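Local structure of putative exported protein (Bordetella pertussis Tohama I, 2PFZ) at residues A53-Q58 against Q109-L114; T86-S91 against L242-N247; S178-G183 against E202-K207. The protein binds pyroglutamic acid as an extracytoplasmic solute receptor and probably delivers it to a tripartite ATP-independent periplasmic transporter. All coordinates share one frame; numbering follows the deposited sequence.

Interaction 1: residues A53-Q58 against Q109-L114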
loop_
_atom_site.group_PDB
_atom_site.type_symbol
_atom_site.label_atom_id
_atom_site.label_comp_id
_atom_site.label_asym_id
_atom_site.label_seq_id
_atom_site.Cartn_x
_atom_site.Cartn_y
_atom_site.Cartn_z
ATOM N N ALA A 53 -8.241 9.857 11.754
ATOM C CA ALA A 53 -8.845 11.105 11.257
ATOM C C ALA A 53 -10.231 10.873 10.637
ATOM O O ALA A 53 -11.163 11.627 10.908
ATOM C CB ALA A 53 -7.912 11.793 10.279
ATOM N N VAL A 54 -10.372 9.818 9.832
ATOM C CA VAL A 54 -11.655 9.475 9.218
ATOM C C VAL A 54 -12.610 8.826 10.255
ATOM O O VAL A 54 -13.803 9.075 10.230
ATOM C CB VAL A 54 -11.480 8.529 7.989
ATOM C CG1 VAL A 54 -12.844 8.085 7.434
ATOM C CG2 VAL A 54 -10.658 9.212 6.905
ATOM N N GLN A 55 -12.078 8.013 11.169
ATOM C CA GLN A 55 -12.894 7.420 12.208
ATOM C C GLN A 55 -13.632 8.474 13.039
ATOM O O GLN A 55 -14.809 8.281 13.390
ATOM C CB GLN A 55 -12.056 6.552 13.139
ATOM C CG GLN A 55 -12.899 5.780 14.125
ATOM C CD GLN A 55 -12.086 4.909 15.039
ATOM O OE1 GLN A 55 -12.630 4.295 15.949
ATOM N NE2 GLN A 55 -10.778 4.830 14.799
ATOM N N GLY A 56 -12.939 9.560 13.364
ATOM C CA GLY A 56 -13.496 10.620 14.233
ATOM C C GLY A 56 -14.266 11.633 13.409
ATOM O O GLY A 56 -14.772 12.637 13.949
ATOM N N ASN A 57 -14.381 11.366 12.105
ATOM C CA ASN A 57 -14.959 12.321 11.173
ATOM C C ASN A 57 -14.255 13.683 11.184
ATOM O O ASN A 57 -14.901 14.714 10.908
ATOM C CB ASN A 57 -16.467 12.511 11.387
ATOM C CG ASN A 57 -17.159 13.054 10.147
ATOM O OD1 ASN A 57 -16.720 12.788 9.030
ATOM N ND2 ASN A 57 -18.254 13.820 10.332
ATOM N N GLN A 58 -12.957 13.707 11.501
ATOM C CA GLN A 58 -12.169 14.952 11.300
ATOM C C GLN A 58 -11.942 15.201 9.801
ATOM O O GLN A 58 -11.980 16.359 9.314
ATOM C CB GLN A 58 -10.833 14.914 12.049
ATOM C CG GLN A 58 -10.930 14.783 13.568
ATOM C CD GLN A 58 -9.574 14.810 14.257
ATOM O OE1 GLN A 58 -8.638 15.524 13.834
ATOM N NE2 GLN A 58 -9.459 14.056 15.339
ATOM N N GLN A 109 -16.196 0.217 13.381
ATOM C CA GLN A 109 -15.656 1.506 13.804
ATOM C C GLN A 109 -16.261 2.662 12.994
ATOM O O GLN A 109 -15.646 3.713 12.844
ATOM C CB GLN A 109 -14.119 1.524 13.682
ATOM C CG GLN A 109 -13.390 0.512 14.567
ATOM C CD GLN A 109 -11.879 0.459 14.306
ATOM O OE1 GLN A 109 -11.378 0.954 13.278
ATOM N NE2 GLN A 109 -11.146 -0.172 15.235
ATOM N N GLY A 110 -17.448 2.447 12.433
ATOM C CA GLY A 110 -18.178 3.510 11.735
ATOM C C GLY A 110 -17.600 4.001 10.418
ATOM O O GLY A 110 -17.827 5.158 10.046
ATOM N N MET A 111 -16.867 3.140 9.702
ATOM C CA MET A 111 -16.308 3.514 8.392
ATOM C C MET A 111 -16.735 2.585 7.263
ATOM O O MET A 111 -17.098 1.428 7.493
ATOM C CB MET A 111 -14.768 3.584 8.447
ATOM C CG MET A 111 -14.282 4.683 9.368
ATOM S SD MET A 111 -12.514 4.736 9.545
ATOM C CE MET A 111 -12.266 3.505 10.819
ATOM N N MET A 112 -16.684 3.115 6.049
ATOM C CA MET A 112 -16.906 2.345 4.833
ATOM C C MET A 112 -15.652 2.246 3.990
ATOM O O MET A 112 -14.851 3.178 3.941
ATOM C CB MET A 112 -17.978 3.004 3.978
ATOM C CG MET A 112 -19.215 3.277 4.727
ATOM S SD MET A 112 -20.345 4.326 3.808
ATOM C CE MET A 112 -20.155 3.623 2.163
ATOM N N LEU A 113 -15.510 1.116 3.307
ATOM C CA LEU A 113 -14.460 0.953 2.293
ATOM C C LEU A 113 -14.984 1.426 0.952
ATOM O O LEU A 113 -15.901 0.819 0.375
ATOM C CB LEU A 113 -14.021 -0.503 2.191
ATOM C CG LEU A 113 -12.997 -0.861 1.096
ATOM C CD1 LEU A 113 -11.689 -0.079 1.264
ATOM C CD2 LEU A 113 -12.744 -2.368 1.091
ATOM N N LEU A 114 -14.405 2.491 0.432
ATOM C CA LEU A 114 -14.873 3.006 -0.851
ATOM C C LEU A 114 -14.212 2.274 -2.013
ATOM O O LEU A 114 -14.888 1.774 -2.896
ATOM C CB LEU A 114 -14.716 4.532 -0.950
ATOM C CG LEU A 114 -15.344 5.138 -2.220
ATOM C CD1 LEU A 114 -16.870 5.018 -2.184
ATOM C CD2 LEU A 114 -14.956 6.560 -2.397
HETATM O O HOH W 1 -16.508 6.219 13.653
#
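With CG set opposite the carbonyl carbon (chi1 -65°) and a bend at its last torsion (chi3 -84°), Met111 folds its thioether against the final turn of the helix that Gln55 ends. The sulfur sits at the backbone there, SD of Met111 lying 3.7 Å from N of Gln55, while its methyl CE rests 3.8 Å from CB of Gln55. Val54 meets the same sulfur from the neighbouring position: its CG1, swung opposite the backbone N, comes within 4.0 Å of SD of Met111. Gln55 runs out extended across Gln109, CG lying 3.7 Å from O of Gln109, and the two side-chain amides stack with planes 9° apart. The contact joins two helix C-termini: helix 50-55 stops in a Schellman motif at Asn57, and helix 88-107 stops in another at Gly110, whose positive phi turns the chain into strand 111-118, an outer strand of the antiparallel sheet with 207-213. A water links the two ends, donating to O of Gln55 at 2.7 Å and to O of Gln109 at 2.8 Å. From strand 207-213, Asn213 bonds the carbonyl of Val54 and Leu211 packs on Met111; Leu106 of helix 88-107 packs on it too.

Interaction 2: residues T86-S91 against L242-N247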
loop_
_atom_site.group_PDB
_atom_site.type_symbol
_atom_site.label_atom_id
_atom_site.label_comp_id
_atom_site.label_asym_id
_atom_site.label_seq_id
_atom_site.Cartn_x
_atom_site.Cartn_y
_atom_site.Cartn_z
ATOM N N THR A 86 1.837 -12.787 -5.498
ATOM C CA THR A 86 3.049 -12.168 -6.023
ATOM C C THR A 86 2.836 -11.654 -7.455
ATOM O O THR A 86 3.751 -11.647 -8.268
ATOM C CB THR A 86 4.204 -13.203 -6.010
ATOM O OG1 THR A 86 3.777 -14.376 -6.722
ATOM C CG2 THR A 86 4.579 -13.589 -4.567
ATOM N N GLY A 87 1.625 -11.213 -7.756
ATOM C CA GLY A 87 1.323 -10.619 -9.060
ATOM C C GLY A 87 -0.005 -9.900 -8.960
ATOM O O GLY A 87 -0.709 -10.058 -7.965
ATOM N N TYR A 88 -0.348 -9.126 -9.993
ATOM C CA TYR A 88 -1.598 -8.342 -9.985
ATOM C C TYR A 88 -2.868 -9.208 -9.892
ATOM O O TYR A 88 -3.796 -8.873 -9.161
ATOM C CB TYR A 88 -1.645 -7.389 -11.171
ATOM C CG TYR A 88 -0.842 -6.124 -10.945
ATOM C CD1 TYR A 88 -1.371 -5.069 -10.195
ATOM C CD2 TYR A 88 0.472 -5.992 -11.433
ATOM C CE1 TYR A 88 -0.644 -3.890 -9.963
ATOM C CE2 TYR A 88 1.205 -4.801 -11.209
ATOM C CZ TYR A 88 0.634 -3.769 -10.466
ATOM O OH TYR A 88 1.332 -2.596 -10.252
ATOM N N ASP A 89 -2.927 -10.308 -10.630
ATOM C CA ASP A 89 -4.111 -11.165 -10.573
ATOM C C ASP A 89 -4.270 -11.829 -9.209
ATOM O O ASP A 89 -5.369 -11.845 -8.620
ATOM C CB ASP A 89 -4.060 -12.227 -11.683
ATOM C CG ASP A 89 -5.228 -13.190 -11.615
ATOM O OD1 ASP A 89 -6.373 -12.738 -11.781
ATOM O OD2 ASP A 89 -4.984 -14.392 -11.395
ATOM N N ALA A 90 -3.181 -12.393 -8.697
ATOM C CA ALA A 90 -3.251 -13.008 -7.363
ATOM C C ALA A 90 -3.585 -11.954 -6.324
ATOM O O ALA A 90 -4.359 -12.201 -5.390
ATOM C CB ALA A 90 -1.933 -13.706 -7.028
ATOM N N SER A 91 -3.023 -10.759 -6.484
ATOM C CA SER A 91 -3.296 -9.663 -5.552
ATOM C C SER A 91 -4.782 -9.264 -5.583
ATOM O O SER A 91 -5.391 -9.063 -4.526
ATOM C CB SER A 91 -2.461 -8.427 -5.901
ATOM O OG SER A 91 -2.790 -7.335 -5.029
ATOM N N LEU A 242 -3.731 1.720 -13.765
ATOM C CA LEU A 242 -2.546 2.590 -13.813
ATOM C C LEU A 242 -1.368 2.001 -13.031
ATOM O O LEU A 242 -0.212 2.187 -13.416
ATOM C CB LEU A 242 -2.867 4.009 -13.337
ATOM C CG LEU A 242 -3.635 4.974 -14.290
ATOM C CD1 LEU A 242 -4.855 4.374 -15.114
ATOM C CD2 LEU A 242 -4.083 6.210 -13.505
ATOM N N SER A 243 -1.669 1.265 -11.963
ATOM C CA SER A 243 -0.629 0.656 -11.153
ATOM C C SER A 243 0.150 -0.351 -11.995
ATOM O O SER A 243 1.378 -0.295 -12.062
ATOM C CB SER A 243 -1.243 -0.048 -9.940
ATOM O OG SER A 243 -0.206 -0.517 -9.076
ATOM N N GLN A 244 -0.572 -1.235 -12.672
ATOM C CA GLN A 244 0.075 -2.293 -13.480
ATOM C C GLN A 244 0.765 -1.710 -14.702
ATOM O O GLN A 244 1.904 -2.076 -15.004
ATOM C CB GLN A 244 -0.956 -3.311 -13.929
ATOM C CG GLN A 244 -0.356 -4.413 -14.837
ATOM C CD GLN A 244 -1.353 -5.499 -15.164
ATOM O OE1 GLN A 244 -1.139 -6.283 -16.094
ATOM N NE2 GLN A 244 -2.436 -5.577 -14.395
ATOM N N GLU A 245 0.064 -0.816 -15.403
ATOM C CA GLU A 245 0.602 -0.194 -16.625
ATOM C C GLU A 245 1.899 0.571 -16.399
ATOM O O GLU A 245 2.846 0.469 -17.205
ATOM C CB GLU A 245 -0.481 0.661 -17.306
ATOM C CG GLU A 245 -1.557 -0.214 -18.002
ATOM C CD GLU A 245 -2.643 0.587 -18.679
ATOM O OE1 GLU A 245 -2.513 1.836 -18.789
ATOM O OE2 GLU A 245 -3.634 -0.034 -19.107
ATOM N N LYS A 246 1.976 1.313 -15.296
ATOM C CA LYS A 246 3.159 2.151 -15.039
ATOM C C LYS A 246 4.335 1.394 -14.426
ATOM O O LYS A 246 5.482 1.884 -14.430
ATOM C CB LYS A 246 2.778 3.375 -14.195
ATOM C CG LYS A 246 1.965 4.389 -14.974
ATOM C CD LYS A 246 1.618 5.603 -14.128
ATOM C CE LYS A 246 0.407 6.331 -14.703
ATOM N NZ LYS A 246 0.577 6.792 -16.116
ATOM N N ASN A 247 4.065 0.192 -13.917
ATOM C CA ASN A 247 5.097 -0.593 -13.242
ATOM C C ASN A 247 6.304 -0.816 -14.172
ATOM O O ASN A 247 7.463 -0.600 -13.763
ATOM C CB ASN A 247 4.498 -1.907 -12.699
ATOM C CG ASN A 247 5.518 -2.787 -11.962
ATOM O OD1 ASN A 247 5.570 -4.005 -12.192
ATOM N ND2 ASN A 247 6.318 -2.189 -11.089
#
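The ring of Tyr88 lies flat over the side chain of Gln244, whose CB stands 3.7 Å from the ring centroid and only 8° off the ring normal, a CH-pi contact over the face. Gln244 is extended, with CG opposite its backbone N (chi1 177°), and it runs back along the ring in the direction counter to the tyrosine. Its CG therefore passes 3.8 Å from CD2 of Tyr88, and its amide NE2 reaches 3.8 Å from CG of Tyr88, the amide plane inclined by just 19° to the ring. Near the phenol end the helix backbone itself takes over the same job, CA of Gln244 approaching CZ of Tyr88 to 3.4 Å. The hydroxyl projects beyond this residue to Ser243, donating to its OG at 2.8 Å; that oxygen lies in the ring plane at the edge. OG of Ser243 is in turn bonded to the carbonyl of Ala118, so the serine hydroxyl relays between the tyrosine and the end of strand 111-118. CB of Asn247, one turn further on, lies 4.1 Å from OH of Tyr88. Pro120, Leu205 and Trp240 also pack around the tyrosine. Because Tyr88 directly follows the N-cap Gly87, the contact sets the first turn of helix 88-107 against the flank of helix 222-256, with the side chain of Ser243 about 8 Å from the bound pyroglutamic acid. Helix 222-256 is consistent with the long helix that spans both lobes in DctP-type solute receptors.

Interaction 3: residues S178-G183 against E202-K207. With PCA (pyroglutamic acid), chain B.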
loop_
_atom_site.group_PDB
_atom_site.type_symbol
_atom_site.label_atom_id
_atom_site.label_comp_id
_atom_site.label_asym_id
_atom_site.label_seq_id
_atom_site.Cartn_x
_atom_site.Cartn_y
_atom_site.Cartn_z
ATOM N N SER A 178 18.862 0.823 2.388
ATOM C CA SER A 178 18.104 -0.243 1.745
ATOM C C SER A 178 16.655 -0.175 2.227
ATOM O O SER A 178 16.379 0.374 3.290
ATOM C CB SER A 178 18.682 -1.614 2.116
ATOM O OG SER A 178 18.539 -1.869 3.514
ATOM N N TYR A 179 15.758 -0.739 1.425
ATOM C CA TYR A 179 14.362 -0.940 1.771
ATOM C C TYR A 179 13.585 -1.774 0.741
ATOM O O TYR A 179 14.016 -1.941 -0.388
ATOM C CB TYR A 179 13.643 0.390 2.030
ATOM C CG TYR A 179 13.423 1.304 0.859
ATOM C CD1 TYR A 179 14.446 2.138 0.399
ATOM C CD2 TYR A 179 12.162 1.405 0.245
ATOM C CE1 TYR A 179 14.236 3.007 -0.666
ATOM C CE2 TYR A 179 11.957 2.254 -0.831
ATOM C CZ TYR A 179 12.998 3.064 -1.282
ATOM O OH TYR A 179 12.804 3.952 -2.335
ATOM N N MET A 180 12.426 -2.284 1.146
ATOM C CA MET A 180 11.482 -2.843 0.175
ATOM C C MET A 180 10.337 -1.883 -0.102
ATOM O O MET A 180 9.834 -1.237 0.814
ATOM C CB MET A 180 10.983 -4.218 0.572
ATOM C CG MET A 180 12.091 -5.277 0.502
ATOM S SD MET A 180 11.534 -6.934 0.898
ATOM C CE MET A 180 10.682 -7.372 -0.615
ATOM N N SER A 181 10.032 -1.730 -1.392
ATOM C CA SER A 181 8.954 -0.864 -1.901
ATOM C C SER A 181 8.806 -1.116 -3.407
ATOM O O SER A 181 9.361 -2.082 -3.944
ATOM C CB SER A 181 9.266 0.616 -1.680
ATOM O OG SER A 181 8.117 1.419 -1.921
ATOM N N SER A 182 8.058 -0.230 -4.076
ATOM C CA SER A 182 7.744 -0.347 -5.487
ATOM C C SER A 182 8.736 0.490 -6.308
ATOM O O SER A 182 9.438 1.335 -5.758
ATOM C CB SER A 182 6.330 0.154 -5.736
ATOM O OG SER A 182 6.166 1.468 -5.212
ATOM N N GLY A 183 8.807 0.227 -7.612
ATOM C CA GLY A 183 9.529 1.102 -8.532
ATOM C C GLY A 183 8.975 2.518 -8.477
ATOM O O GLY A 183 9.731 3.489 -8.620
ATOM N N GLU A 202 8.991 -8.931 -6.454
ATOM C CA GLU A 202 7.527 -8.995 -6.564
ATOM C C GLU A 202 6.966 -9.766 -5.370
ATOM O O GLU A 202 6.045 -10.597 -5.505
ATOM C CB GLU A 202 7.073 -9.634 -7.909
ATOM C CG GLU A 202 7.727 -9.011 -9.147
ATOM C CD GLU A 202 7.088 -9.468 -10.452
ATOM O OE1 GLU A 202 6.956 -10.696 -10.666
ATOM O OE2 GLU A 202 6.714 -8.578 -11.253
ATOM N N ALA A 203 7.478 -9.439 -4.183
ATOM C CA ALA A 203 7.216 -10.226 -2.972
ATOM C C ALA A 203 5.800 -10.109 -2.450
ATOM O O ALA A 203 5.253 -11.073 -1.891
ATOM C CB ALA A 203 8.265 -9.902 -1.856
ATOM N N TRP A 204 5.203 -8.934 -2.636
ATOM C CA TRP A 204 3.799 -8.722 -2.269
ATOM C C TRP A 204 3.333 -7.478 -3.001
ATOM O O TRP A 204 4.146 -6.785 -3.616
ATOM C CB TRP A 204 3.608 -8.604 -0.734
ATOM C CG TRP A 204 4.173 -7.391 -0.075
ATOM C CD1 TRP A 204 3.511 -6.205 0.196
ATOM C CD2 TRP A 204 5.495 -7.238 0.437
ATOM N NE1 TRP A 204 4.371 -5.309 0.809
ATOM C CE2 TRP A 204 5.595 -5.922 0.975
ATOM C CE3 TRP A 204 6.627 -8.079 0.473
ATOM C CZ2 TRP A 204 6.775 -5.435 1.557
ATOM C CZ3 TRP A 204 7.813 -7.591 1.058
ATOM C CH2 TRP A 204 7.878 -6.270 1.583
ATOM N N LEU A 205 2.033 -7.196 -2.928
ATOM C CA LEU A 205 1.473 -5.995 -3.508
ATOM C C LEU A 205 0.568 -5.357 -2.444
ATOM O O LEU A 205 -0.602 -5.712 -2.316
ATOM C CB LEU A 205 0.696 -6.248 -4.818
ATOM C CG LEU A 205 1.428 -6.604 -6.132
ATOM C CD1 LEU A 205 1.879 -8.063 -6.094
ATOM C CD2 LEU A 205 0.545 -6.380 -7.368
ATOM N N PRO A 206 1.107 -4.385 -1.712
ATOM C CA PRO A 206 0.316 -3.858 -0.610
ATOM C C PRO A 206 -0.708 -2.879 -1.172
ATOM O O PRO A 206 -0.424 -2.181 -2.141
ATOM C CB PRO A 206 1.360 -3.114 0.230
ATOM C CG PRO A 206 2.383 -2.640 -0.753
ATOM C CD PRO A 206 2.351 -3.623 -1.927
ATOM N N LYS A 207 -1.888 -2.808 -0.565
ATOM C CA LYS A 207 -2.926 -1.898 -1.085
ATOM C C LYS A 207 -3.086 -0.654 -0.231
ATOM O O LYS A 207 -2.905 -0.701 0.985
ATOM C CB LYS A 207 -4.280 -2.614 -1.184
ATOM C CG LYS A 207 -4.279 -3.874 -2.094
ATOM C CD LYS A 207 -5.702 -4.460 -2.324
ATOM C CE LYS A 207 -6.336 -4.907 -1.015
ATOM N NZ LYS A 207 -5.452 -5.871 -0.277
HETATM N N PCA B . 5.432 2.585 -1.620
HETATM C CA PCA B . 4.915 2.985 -0.296
HETATM C CB PCA B . 4.149 1.837 0.362
HETATM C CG PCA B . 4.241 0.664 -0.595
HETATM C CD PCA B . 4.977 1.223 -1.778
HETATM O OE PCA B . 5.150 0.590 -2.831
HETATM C C PCA B . 6.118 3.285 0.568
HETATM O O PCA B . 6.022 3.942 1.613
HETATM O OXT PCA B . 7.226 2.854 0.208
#
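OG of Ser182 is gripped from two directions: it donates to the ring carbonyl OE of pyroglutamic acid at 2.7 Å and accepts from the backbone N of Thr185, Ser182 being the N-cap residue of helix 183-188. Its first torsion (54°) places OG between the backbone N and the carbonyl carbon, where a single oxygen can serve both helix and ligand. One residue back, OG of Ser181 donates to OXT of the ligand carboxylate at 2.7 Å. The adjacent serines thus hold the two ends of pyroglutamic acid, and Arg142 and Thr185 add further bonds to it. From the other segment, CG of Pro206 touches the ligand ring at its CG, 3.8 Å away.

The two protein segments meet directly through Met180, which leaves the strand on the face turned from the Ser181 side chain. Bent at its last torsion (76°), it brings CE of Met180 obliquely to within 3.3 Å of CZ3 of Trp204, a close approach. The same CE of Met180 lies 3.7 Å from CB of Ala203. The sulfur takes part in a Met-aromatic contact, SD of Met180 standing 4.8 Å from the centroid of the six-membered ring of Trp204 in an oblique approach. The indole is steadied by its NE1, bonded to the hydroxyl of Tyr144, itself a pocket residue, and by CB of Pro206 at its edge. Buried packing behind and ligand bonds in front thus meet where strand 178-181 of the mixed sheet faces the connection leading to strand 207-213 of the antiparallel sheet, the interlobe cleft in which periplasmic binding proteins enclose their solute.

Following the chain from the N terminus, interaction 1 closes first: the 50 residues between its segments include helix 88-107, and the chain returns at the start of strand 111-118. Interaction 2 opens inside that loop, at residues 86-91, and closes only on helix 222-256 some 150 residues later, so the two cross, their centres 27 Å apart on opposite sides of the chain's centre. Interaction 3, a short closure between strand 178-181 and the connection at 202-207, is nested within interaction 2 and follows interaction 1 in series. Interactions 2 and 3 touch, Leu205 packing on Tyr88 and Ser91, which ties the start of helix 88-107 to the ligand cleft.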